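Local coordinates for regulating synaptic membrane exocytosis protein 2 (Rattus norvegicus, PDB 2BWQ) that probably helps regulate neurotransmitter release at the presynaptic membrane, as a Rab3-interacting molecule represented here by its C2A domain, at residues 8-13 with 121-126. Residues are numbered along the deposited sequence; the frame is centred on the assembly and turned at random.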
ATOM      1  N   SER A   8      -7.221   1.809   1.683  1.00 10.80           N
ATOM      2  CA  SER A   8      -7.643   0.785   2.632  1.00 11.54           C
ATOM      3  C   SER A   8      -6.740  -0.397   2.519  1.00 11.99           C
ATOM      4  O   SER A   8      -6.582  -0.986   1.460  1.00 13.16           O
ATOM      5  CB  SER A   8      -9.070   0.406   2.340  1.00 13.15           C
ATOM      6  OG  SER A   8      -9.467  -0.661   3.210  1.00 15.50           O
ATOM      7  N   ILE A   9      -6.083  -0.727   3.651  1.00 12.92           N
ATOM      8  CA  ILE A   9      -5.014  -1.755   3.694  1.00 13.70           C
ATOM      9  C   ILE A   9      -5.290  -2.633   4.908  1.00 12.72           C
ATOM     10  O   ILE A   9      -5.679  -2.121   5.973  1.00 12.43           O
ATOM     11  CB  ILE A   9      -3.659  -1.037   3.941  1.00 14.58           C
ATOM     12  CG1 ILE A   9      -3.330  -0.090   2.785  1.00 16.16           C
ATOM     13  CG2 ILE A   9      -2.515  -2.076   4.026  1.00 14.42           C
ATOM     14  CD1 ILE A   9      -2.137   0.852   3.059  1.00 18.34           C
ATOM     15  N   LYS A  10      -5.113  -3.937   4.752  1.00 12.03           N
ATOM     16  CA  LYS A  10      -5.241  -4.907   5.850  1.00 12.20           C
ATOM     17  C   LYS A  10      -3.916  -5.595   6.034  1.00 12.36           C
ATOM     18  O   LYS A  10      -3.288  -6.088   5.045  1.00 14.95           O
ATOM     19  CB  LYS A  10      -6.338  -5.921   5.479  1.00 12.67           C
ATOM     20  CG  LYS A  10      -6.548  -7.082   6.492  1.00 14.36           C
ATOM     21  CD  LYS A  10      -7.808  -7.848   6.102  1.00 19.68           C
ATOM     22  CE  LYS A  10      -7.676  -8.943   5.101  1.00 26.54           C
ATOM     23  NZ  LYS A  10      -6.884 -10.090   5.549  1.00 17.15           N
ATOM     24  N   LEU A  11      -3.429  -5.664   7.268  1.00 11.00           N
ATOM     25  CA  LEU A  11      -2.107  -6.248   7.580  1.00 11.26           C
ATOM     26  C   LEU A  11      -2.255  -7.383   8.569  1.00 10.16           C
ATOM     27  O   LEU A  11      -2.996  -7.243   9.548  1.00 11.30           O
ATOM     28  CB  LEU A  11      -1.224  -5.170   8.211  1.00 12.12           C
ATOM     29  CG  LEU A  11      -0.975  -3.901   7.411  1.00 10.73           C
ATOM     30  CD1 LEU A  11      -0.167  -2.897   8.201  1.00 14.05           C
ATOM     31  CD2 LEU A  11      -0.200  -4.227   6.095  1.00 14.50           C
ATOM     32  N   TRP A  12      -1.452  -8.420   8.385  1.00 10.55           N
ATOM     33  CA  TRP A  12      -1.416  -9.455   9.384  1.00 11.59           C
ATOM     34  C   TRP A  12      -0.068 -10.171   9.302  1.00 11.42           C
ATOM     35  O   TRP A  12       0.373 -10.504   8.209  1.00 11.92           O
ATOM     36  CB  TRP A  12      -2.563 -10.450   9.126  1.00 13.84           C
ATOM     37  CG  TRP A  12      -2.601 -11.585  10.118  1.00 15.13           C
ATOM     38  CD1 TRP A  12      -2.834 -11.508  11.499  1.00 16.70           C
ATOM     39  CD2 TRP A  12      -2.386 -12.908   9.790  1.00 16.18           C
ATOM     40  NE1 TRP A  12      -2.707 -12.791  12.016  1.00 17.89           N
ATOM     41  CE2 TRP A  12      -2.427 -13.659  11.001  1.00 15.93           C
ATOM     42  CE3 TRP A  12      -2.127 -13.559   8.599  1.00 17.22           C
ATOM     43  CZ2 TRP A  12      -2.232 -15.040  11.006  1.00 18.02           C
ATOM     44  CZ3 TRP A  12      -1.906 -14.926   8.606  1.00 19.46           C
ATOM     45  CH2 TRP A  12      -1.951 -15.633   9.793  1.00 19.18           C
ATOM     46  N   PHE A  13       0.448 -10.497  10.463  1.00 11.47           N
ATOM     47  CA  PHE A  13       1.675 -11.307  10.540  1.00 11.11           C
ATOM     48  C   PHE A  13       1.374 -12.714  11.030  1.00 12.29           C
ATOM     49  O   PHE A  13       0.724 -12.866  12.057  1.00 13.10           O
ATOM     50  CB  PHE A  13       2.675 -10.601  11.449  1.00 12.23           C
ATOM     51  CG  PHE A  13       3.943 -11.398  11.666  1.00 12.29           C
ATOM     52  CD1 PHE A  13       4.789 -11.712  10.594  1.00 12.35           C
ATOM     53  CD2 PHE A  13       4.303 -11.850  12.950  1.00 15.67           C
ATOM     54  CE1 PHE A  13       5.923 -12.475  10.756  1.00 14.49           C
ATOM     55  CE2 PHE A  13       5.476 -12.618  13.133  1.00 17.31           C
ATOM     56  CZ  PHE A  13       6.279 -12.889  12.014  1.00 16.50           C
ATOM     57  N   ASP A 121      -5.204  -7.915  11.233  1.00 11.13           N
ATOM     58  CA  ASP A 121      -5.996  -8.557  10.162  1.00 10.07           C
ATOM     59  C   ASP A 121      -7.308  -7.868   9.869  1.00 10.38           C
ATOM     60  O   ASP A 121      -8.232  -8.577   9.399  1.00 11.94           O
ATOM     61  CB  ASP A 121      -6.210 -10.067  10.437  1.00 11.36           C
ATOM     62  CG  ASP A 121      -6.544 -10.799   9.192  1.00 12.15           C
ATOM     63  OD1 ASP A 121      -5.971 -10.509   8.130  1.00 12.15           O
ATOM     64  OD2 ASP A 121      -7.440 -11.686   9.214  1.00 11.52           O
ATOM     65  N   GLU A 122      -7.422  -6.586  10.175  1.00 10.08           N
ATOM     66  CA  GLU A 122      -8.585  -5.801   9.808  1.00 10.36           C
ATOM     67  C   GLU A 122      -8.250  -4.740   8.780  1.00 11.70           C
ATOM     68  O   GLU A 122      -7.159  -4.191   8.829  1.00 11.83           O
ATOM     69  CB  GLU A 122      -9.166  -5.079  11.044  1.00 12.27           C
ATOM     70  CG  GLU A 122      -9.757  -6.053  12.102  1.00 15.40           C
ATOM     71  CD  GLU A 122     -11.122  -6.666  11.748  1.00 18.55           C
ATOM     72  OE1 GLU A 122     -11.615  -6.455  10.647  1.00 20.11           O
ATOM     73  OE2 GLU A 122     -11.725  -7.353  12.657  1.00 21.87           O
ATOM     74  N   PRO A 123      -9.154  -4.332   7.921  1.00 12.82           N
ATOM     75  CA  PRO A 123      -8.914  -3.208   7.048  1.00 12.60           C
ATOM     76  C   PRO A 123      -8.929  -1.877   7.827  1.00 11.87           C
ATOM     77  O   PRO A 123      -9.744  -1.705   8.749  1.00 13.60           O
ATOM     78  CB  PRO A 123     -10.114  -3.249   6.057  1.00 14.99           C
ATOM     79  CG  PRO A 123     -11.163  -3.928   6.859  1.00 19.18           C
ATOM     80  CD  PRO A 123     -10.520  -4.888   7.805  1.00 14.94           C
ATOM     81  N   HIS A 124      -7.990  -1.006   7.423  1.00 11.90           N
ATOM     82  CA  HIS A 124      -7.959   0.340   7.957  1.00 12.91           C
ATOM     83  C   HIS A 124      -7.670   1.311   6.828  1.00 13.47           C
ATOM     84  O   HIS A 124      -6.974   0.970   5.879  1.00 13.02           O
ATOM     85  CB  HIS A 124      -6.839   0.422   9.012  1.00 13.37           C
ATOM     86  CG  HIS A 124      -7.157  -0.334  10.257  1.00 12.99           C
ATOM     87  ND1 HIS A 124      -6.572  -1.500  10.693  1.00 14.70           N
ATOM     88  CD2 HIS A 124      -8.108  -0.030  11.160  1.00 12.25           C
ATOM     89  CE1 HIS A 124      -7.147  -1.876  11.835  1.00 10.56           C
ATOM     90  NE2 HIS A 124      -8.090  -1.012  12.113  1.00 17.21           N
ATOM     91  N   TRP A 125      -8.168   2.541   7.004  1.00 13.75           N
ATOM     92  CA  TRP A 125      -7.903   3.613   6.036  1.00 12.51           C
ATOM     93  C   TRP A 125      -6.672   4.415   6.447  1.00 13.97           C
ATOM     94  O   TRP A 125      -6.465   4.718   7.648  1.00 14.85           O
ATOM     95  CB  TRP A 125      -9.102   4.583   5.992  1.00 13.29           C
ATOM     96  CG  TRP A 125     -10.312   3.998   5.287  1.00 14.37           C
ATOM     97  CD1 TRP A 125     -11.478   3.535   5.855  1.00 18.26           C
ATOM     98  CD2 TRP A 125     -10.459   3.808   3.883  1.00 14.84           C
ATOM     99  NE1 TRP A 125     -12.343   3.104   4.876  1.00 16.25           N
ATOM    100  CE2 TRP A 125     -11.729   3.244   3.656  1.00 16.28           C
ATOM    101  CE3 TRP A 125      -9.648   4.089   2.784  1.00 14.35           C
ATOM    102  CZ2 TRP A 125     -12.215   2.970   2.355  1.00 15.98           C
ATOM    103  CZ3 TRP A 125     -10.139   3.813   1.477  1.00 14.10           C
ATOM    104  CH2 TRP A 125     -11.373   3.223   1.298  1.00 15.09           C
ATOM    105  N   TYR A 126      -5.830   4.775   5.475  1.00 12.45           N
ATOM    106  CA  TYR A 126      -4.641   5.595   5.668  1.00 12.98           C
ATOM    107  C   TYR A 126      -4.677   6.789   4.708  1.00 13.64           C
ATOM    108  O   TYR A 126      -4.892   6.608   3.505  1.00 13.83           O
ATOM    109  CB  TYR A 126      -3.350   4.748   5.400  1.00 13.57           C
ATOM    110  CG  TYR A 126      -3.186   3.571   6.353  1.00 12.73           C
ATOM    111  CD1 TYR A 126      -3.831   2.356   6.118  1.00 12.97           C
ATOM    112  CD2 TYR A 126      -2.404   3.712   7.483  1.00 13.55           C
ATOM    113  CE1 TYR A 126      -3.694   1.304   7.006  1.00 12.23           C
ATOM    114  CE2 TYR A 126      -2.229   2.624   8.371  1.00 14.15           C
ATOM    115  CZ  TYR A 126      -2.881   1.433   8.106  1.00 12.02           C
ATOM    116  OH  TYR A 126      -2.715   0.349   8.965  1.00 13.52           O
TER
HETATM  117  O   HOH W   1      -4.000  -1.809   8.138  1.00 11.95           O
HETATM  118  O   HOH W   2      -4.506  -4.165   9.393  1.00  9.14           O
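Ser8-Ile9 and His124-Trp125 pair in antiparallel fashion, joining the edge strand 123-127 to the inner strand 6-14 of one sheet of the C2-domain beta sandwich. Residues 8-13 lie on the first strand and 121-126 runs from a turn into the last strand and includes much of it, so the contact closes one sheet near the two chain ends. On its other side, strand 6-14 bonds to strand 19-28. Ile9 and His124 form a hydrogen-bonded pair: Ile9 N reaches His124 O at 2.9 Å, nearly straight at 167°, and His124 N returns a bond to Ile9 O. Further along, Leu11 N and Glu122 O are 4.3 Å apart, and a water bridges them. It accepts from Leu11 N and donates to Glu122 O. One more direct backbone bond follows, from Asp121 N to Leu11 O at 2.9 Å, more bent than the first.

The side chains split between two faces. On the outer one, Ser8 CB sits over the face of the Trp125 six-membered ring, a CH-pi contact of 3.6 Å from CB to the centroid. Lys10 starts on the same face. Its CG and CD run over the backbone carbonyl of Asp121, and bends at chi3 (87°) and chi4 (66°) bring NZ to the carboxylate. There Lys10 NZ and Asp121 OD1 form a salt bridge of 2.8 Å, with NZ on the syn side but tilted out of the carboxylate plane. A methionine in place of Lys10 would probably leave the Asp121 carboxylate without this charged partner and freer to turn. Asp121 CB also packs against Trp12.

On the core face, Ile9 CD1 touches Tyr126 CD1 at 3.8 Å, the two side chains crossing at about a right angle. Ile91, Ile110 and Ile112 of the opposing sheet line this side. Another water joins the strands here, 2.8 Å from Ile9 O, to which it donates, and 2.6 Å from Tyr126 OH, in the plane of the tyrosine ring.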